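Local coordinates for protein thioesterase (Streptomyces sp. WAC02707, PDB 6VAP) that probably hydrolyses acyl thioesters as the editing type II thioesterase of the borrelidin biosynthetic cluster, at residues V123-A128 with G230-L235; P195-T200 with T224-A229. All blocks are in the same frame, centred on the assembly; numbering follows the deposited sequence.

Contact 1 (V123-A128 with G230-L235); sequences VSARPA and GGHFYL
S124 and Y234 meet because of two different first torsions: OG of S124 is swung anti to its own backbone N (chi1 158°), while the ring of Y234 stands between N and the carbonyl carbon (chi1 76°) and carries its hydroxyl across to the strand end. S124 OG and Y234 OH share a hydrogen bond of 2.8 Å in which either may be the donor, and the serine oxygen approaches at the edge of the ring, near its plane. S124 OG also bonds ND1 of H97, so the tyrosine hydroxyl is tied to a polar group of strand 92-97. Beyond the strand end, A125 turns its methyl over one face of the H232 imidazole in a CH-pi contact, CB lying 4.1 Å from the ring centroid and 26° off the normal. A125 CB also lies 4.2 Å from Y234 CE1, at the edge of that ring. A125 O lies 3.2 Å from H232 CE1; it is buried and has no hydrogen-bond partner in the model. A type I turn from G231 to Y234, closed by the bond from Y234 N to G231 O, presents both rings to this strand end. H232 is bonded through NE2 to S98 OG and through ND1 to D204 OD2, a geometry consistent with the Ser-His-Asp triad of an alpha/beta-hydrolase thioesterase. Those two bonds would fix the ring's rotation, while the A125 methyl covers part of one face.

Contact 2 (P195-T200 with T224-A229); sequences PIHALT and TLDTFA
The side chains of H197 and T224 cross obliquely, with the threonine hydroxyl set over the imidazole: T224 OG1 stands 3.0 Å above the middle of the H197 ring, and T224 CB lies behind it. At the ring edge, H197 NE2 donates to D226 OD2 over 2.6 Å. The acceptor lies in the imidazole plane, but the ring and carboxylate planes are turned 38° apart, and the N-H meets the anti side of OD2 at a bent 131°. With ND1 bonded to H249 NE2 of helix 239-250, the imidazole is held from two edges, which would fix its rotation; the carboxylate would probably stabilise a protonated form. H197, T224 and D226 share one face of a parallel pair, strands 196-201 and 223-228, the second being the outermost strand of the alpha/beta-hydrolase sheet at this end. Helix 209-213 lies in the beta-alpha-beta connection between them. Backbone bonds run from T224 N to I196 O, A198 N to T224 O, D226 N to A198 O, T200 N to D226 O and F228 N to T200 O. L199, on the face of H197, runs alongside D226, CD2 to CB 3.9 Å, and its CB lies 3.9 Å from F228 CE1. The opposite face is apolar at A198, whose CB touches L225 CD1 at 3.5 Å. L225 extends with chi1 172° and bends at chi2, bringing CD1 back over the inner strand. There L225 CD1 also meets T200 CG2 at 4.0 Å.

Overall arrangement
Both contacts are buried: contact 1 is a meeting of loop and strand end at the probable catalytic centre, while contact 2 joins the last two strands of the same sheet and reaches the sheet edge, where T224 and T227 are exposed. Their centres are about 9 Å apart. Strand 120-124 neighbours strand 196-201, and L199 backbone N and O probably bond to V123 O and A125 N. Y234 bridges the two: its ring stacks on F228, and its OH packs on L199. Contact 1 depends on side chains and one hydroxyl pair, with no backbone hydrogen bond between its segments; contact 2 rests on a regular parallel backbone network, supplemented by a histidine-carboxylate bond.

Contact 1 (V123-A128 with G230-L235)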
loop_
_atom_site.group_PDB
_atom_site.type_symbol
_atom_site.label_atom_id
_atom_site.label_comp_id
_atom_site.label_asym_id
_atom_site.label_seq_id
_atom_site.Cartn_x
_atom_site.Cartn_y
_atom_site.Cartn_z
ATOM N N VAL A 123 7.327 -1.056 0.529
ATOM C CA VAL A 123 6.482 -1.977 -0.219
ATOM C C VAL A 123 6.607 -3.363 0.392
ATOM O O VAL A 123 7.710 -3.873 0.588
ATOM C CB VAL A 123 6.862 -2.021 -1.704
ATOM C CG1 VAL A 123 6.347 -0.727 -2.403
ATOM C CG2 VAL A 123 8.331 -2.102 -1.834
ATOM N N SER A 124 5.478 -3.954 0.730
ATOM C CA SER A 124 5.432 -5.184 1.495
ATOM C C SER A 124 4.705 -6.230 0.676
ATOM O O SER A 124 3.620 -5.949 0.169
ATOM C CB SER A 124 4.679 -4.940 2.822
ATOM O OG SER A 124 4.190 -6.141 3.351
ATOM N N ALA A 125 5.272 -7.429 0.606
ATOM C CA ALA A 125 4.649 -8.626 0.079
ATOM C C ALA A 125 4.101 -8.394 -1.322
ATOM O O ALA A 125 2.923 -8.567 -1.591
ATOM C CB ALA A 125 3.563 -9.120 1.036
ATOM N N ARG A 126 4.958 -7.991 -2.220
ATOM C CA ARG A 126 4.508 -7.748 -3.593
ATOM C C ARG A 126 5.681 -7.799 -4.569
ATOM O O ARG A 126 6.755 -7.258 -4.265
ATOM C CB ARG A 126 3.825 -6.402 -3.691
ATOM C CG ARG A 126 3.169 -6.118 -4.992
ATOM C CD ARG A 126 1.914 -6.908 -5.221
ATOM N NE ARG A 126 1.082 -6.335 -6.276
ATOM C CZ ARG A 126 0.165 -6.990 -6.970
ATOM N NH1 ARG A 126 -0.112 -8.236 -6.673
ATOM N NH2 ARG A 126 -0.463 -6.366 -7.962
ATOM N N PRO A 127 5.562 -8.512 -5.692
ATOM C CA PRO A 127 6.646 -8.493 -6.676
ATOM C C PRO A 127 6.852 -7.071 -7.175
ATOM O O PRO A 127 5.937 -6.242 -7.188
ATOM C CB PRO A 127 6.142 -9.427 -7.785
ATOM C CG PRO A 127 5.089 -10.219 -7.181
ATOM C CD PRO A 127 4.417 -9.305 -6.176
ATOM N N ALA A 128 8.064 -6.785 -7.618
ATOM C CA ALA A 128 8.334 -5.539 -8.340
ATOM C C ALA A 128 7.329 -5.302 -9.467
ATOM O O ALA A 128 6.854 -6.251 -10.085
ATOM C CB ALA A 128 9.756 -5.575 -8.882
ATOM N N GLY A 230 7.613 -15.792 7.762
ATOM C CA GLY A 230 6.185 -15.878 7.582
ATOM C C GLY A 230 5.832 -15.774 6.110
ATOM O O GLY A 230 6.698 -15.754 5.223
ATOM N N GLY A 231 4.527 -15.715 5.874
ATOM C CA GLY A 231 3.968 -15.700 4.537
ATOM C C GLY A 231 3.459 -14.341 4.141
ATOM O O GLY A 231 4.011 -13.338 4.580
ATOM N N HIS A 232 2.413 -14.312 3.314
ATOM C CA HIS A 232 1.953 -13.080 2.682
ATOM C C HIS A 232 1.532 -12.035 3.704
ATOM O O HIS A 232 1.627 -10.838 3.433
ATOM C CB HIS A 232 0.775 -13.372 1.755
ATOM C CG HIS A 232 0.509 -12.286 0.761
ATOM N ND1 HIS A 232 1.381 -11.979 -0.266
ATOM C CD2 HIS A 232 -0.538 -11.438 0.637
ATOM C CE1 HIS A 232 0.870 -11.000 -0.991
ATOM N NE2 HIS A 232 -0.289 -10.648 -0.459
ATOM N N PHE A 233 1.016 -12.463 4.853
ATOM C CA PHE A 233 0.680 -11.570 5.960
ATOM C C PHE A 233 1.612 -11.732 7.164
ATOM O O PHE A 233 1.187 -11.708 8.336
ATOM C CB PHE A 233 -0.774 -11.765 6.343
ATOM C CG PHE A 233 -1.725 -11.098 5.359
ATOM C CD1 PHE A 233 -2.070 -11.726 4.187
ATOM C CD2 PHE A 233 -2.226 -9.842 5.608
ATOM C CE1 PHE A 233 -2.944 -11.122 3.279
ATOM C CE2 PHE A 233 -3.095 -9.221 4.723
ATOM C CZ PHE A 233 -3.461 -9.882 3.548
ATOM N N TYR A 234 2.901 -11.940 6.853
ATOM C CA TYR A 234 3.936 -11.875 7.881
ATOM C C TYR A 234 3.782 -10.642 8.769
ATOM O O TYR A 234 4.095 -10.684 9.955
ATOM C CB TYR A 234 5.318 -11.866 7.221
ATOM C CG TYR A 234 5.599 -10.497 6.634
ATOM C CD1 TYR A 234 5.062 -10.127 5.423
ATOM C CD2 TYR A 234 6.361 -9.557 7.331
ATOM C CE1 TYR A 234 5.284 -8.843 4.900
ATOM C CE2 TYR A 234 6.566 -8.290 6.831
ATOM C CZ TYR A 234 6.017 -7.941 5.626
ATOM O OH TYR A 234 6.238 -6.701 5.143
ATOM N N LEU A 235 3.325 -9.533 8.228
ATOM C CA LEU A 235 3.423 -8.275 8.957
ATOM C C LEU A 235 2.545 -8.242 10.198
ATOM O O LEU A 235 2.770 -7.412 11.088
ATOM C CB LEU A 235 3.051 -7.118 8.006
ATOM C CG LEU A 235 1.575 -6.871 7.706
ATOM C CD1 LEU A 235 1.486 -5.580 6.819
ATOM C CD2 LEU A 235 0.920 -7.995 6.975
#

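Contact 2 (P195-T200 with T224-A229)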
loop_
_atom_site.group_PDB
_atom_site.type_symbol
_atom_site.label_atom_id
_atom_site.label_comp_id
_atom_site.label_asym_id
_atom_site.label_seq_id
_atom_site.Cartn_x
_atom_site.Cartn_y
_atom_site.Cartn_z
ATOM N N PRO A 195 14.283 6.526 -1.834
ATOM C CA PRO A 195 14.602 5.202 -1.287
ATOM C C PRO A 195 13.416 4.255 -1.380
ATOM O O PRO A 195 12.260 4.636 -1.229
ATOM C CB PRO A 195 14.966 5.496 0.170
ATOM C CG PRO A 195 15.373 6.948 0.182
ATOM C CD PRO A 195 14.525 7.607 -0.863
ATOM N N ILE A 196 13.708 3.003 -1.662
ATOM C CA ILE A 196 12.707 1.956 -1.664
ATOM C C ILE A 196 13.134 0.912 -0.652
ATOM O O ILE A 196 14.281 0.453 -0.656
ATOM C CB ILE A 196 12.537 1.322 -3.051
ATOM C CG1 ILE A 196 11.846 2.295 -4.005
ATOM C CG2 ILE A 196 11.635 0.023 -2.921
ATOM C CD1 ILE A 196 11.604 1.762 -5.403
ATOM N N HIS A 197 12.236 0.583 0.261
ATOM C CA HIS A 197 12.482 -0.443 1.262
ATOM C C HIS A 197 11.436 -1.523 1.051
ATOM O O HIS A 197 10.239 -1.280 1.216
ATOM C CB HIS A 197 12.430 0.096 2.699
ATOM C CG HIS A 197 12.975 -0.868 3.719
ATOM N ND1 HIS A 197 13.513 -0.462 4.921
ATOM C CD2 HIS A 197 13.071 -2.224 3.715
ATOM C CE1 HIS A 197 13.914 -1.516 5.609
ATOM N NE2 HIS A 197 13.650 -2.601 4.904
ATOM N N ALA A 198 11.879 -2.711 0.696
ATOM C CA ALA A 198 10.982 -3.808 0.410
ATOM C C ALA A 198 10.946 -4.735 1.612
ATOM O O ALA A 198 11.961 -4.948 2.285
ATOM C CB ALA A 198 11.460 -4.542 -0.826
ATOM N N LEU A 199 9.776 -5.297 1.875
ATOM C CA LEU A 199 9.557 -6.165 3.024
ATOM C C LEU A 199 8.778 -7.387 2.558
ATOM O O LEU A 199 7.754 -7.248 1.878
ATOM C CB LEU A 199 8.795 -5.439 4.130
ATOM C CG LEU A 199 9.269 -4.023 4.431
ATOM C CD1 LEU A 199 8.248 -3.348 5.299
ATOM C CD2 LEU A 199 10.632 -3.994 5.114
ATOM N N THR A 200 9.271 -8.579 2.888
ATOM C CA THR A 200 8.670 -9.790 2.350
ATOM C C THR A 200 8.751 -10.904 3.388
ATOM O O THR A 200 9.581 -10.875 4.293
ATOM C CB THR A 200 9.350 -10.167 1.012
ATOM O OG1 THR A 200 8.574 -11.177 0.348
ATOM C CG2 THR A 200 10.784 -10.657 1.247
ATOM N N THR A 224 16.748 -1.258 0.080
ATOM C CA THR A 224 16.961 -2.200 1.169
ATOM C C THR A 224 15.825 -3.211 1.117
ATOM O O THR A 224 14.687 -2.870 0.787
ATOM C CB THR A 224 17.029 -1.502 2.550
ATOM O OG1 THR A 224 15.862 -0.698 2.754
ATOM C CG2 THR A 224 18.265 -0.600 2.641
ATOM N N LEU A 225 16.151 -4.463 1.391
ATOM C CA LEU A 225 15.179 -5.538 1.416
ATOM C C LEU A 225 15.310 -6.269 2.736
ATOM O O LEU A 225 16.412 -6.701 3.098
ATOM C CB LEU A 225 15.398 -6.508 0.282
ATOM C CG LEU A 225 14.565 -7.788 0.305
ATOM C CD1 LEU A 225 13.085 -7.494 0.234
ATOM C CD2 LEU A 225 14.981 -8.708 -0.845
ATOM N N ASP A 226 14.190 -6.412 3.451
ATOM C CA ASP A 226 14.152 -7.111 4.732
ATOM C C ASP A 226 13.189 -8.278 4.602
ATOM O O ASP A 226 12.068 -8.087 4.120
ATOM C CB ASP A 226 13.690 -6.207 5.890
ATOM C CG ASP A 226 14.833 -5.451 6.535
ATOM O OD1 ASP A 226 15.813 -6.103 6.985
ATOM O OD2 ASP A 226 14.751 -4.212 6.629
ATOM N N THR A 227 13.627 -9.466 5.010
ATOM C CA THR A 227 12.832 -10.683 4.952
ATOM C C THR A 227 12.422 -11.065 6.365
ATOM O O THR A 227 13.210 -10.954 7.313
ATOM C CB THR A 227 13.635 -11.826 4.292
ATOM O OG1 THR A 227 14.127 -11.348 3.021
ATOM C CG2 THR A 227 12.802 -13.022 4.133
ATOM N N PHE A 228 11.205 -11.570 6.486
ATOM C CA PHE A 228 10.636 -11.958 7.766
ATOM C C PHE A 228 10.136 -13.401 7.726
ATOM O O PHE A 228 9.706 -13.903 6.673
ATOM C CB PHE A 228 9.484 -11.032 8.133
ATOM C CG PHE A 228 9.864 -9.577 8.154
ATOM C CD1 PHE A 228 9.962 -8.866 6.969
ATOM C CD2 PHE A 228 10.141 -8.917 9.381
ATOM C CE1 PHE A 228 10.343 -7.490 7.002
ATOM C CE2 PHE A 228 10.441 -7.604 9.417
ATOM C CZ PHE A 228 10.565 -6.865 8.194
ATOM N N ALA A 229 10.216 -14.077 8.878
ATOM C CA ALA A 229 9.679 -15.432 8.985
ATOM C C ALA A 229 8.157 -15.356 8.882
ATOM O O ALA A 229 7.481 -14.897 9.805
ATOM C CB ALA A 229 10.136 -16.099 10.284
HETATM O O HOH W 1 16.077 1.890 1.574
#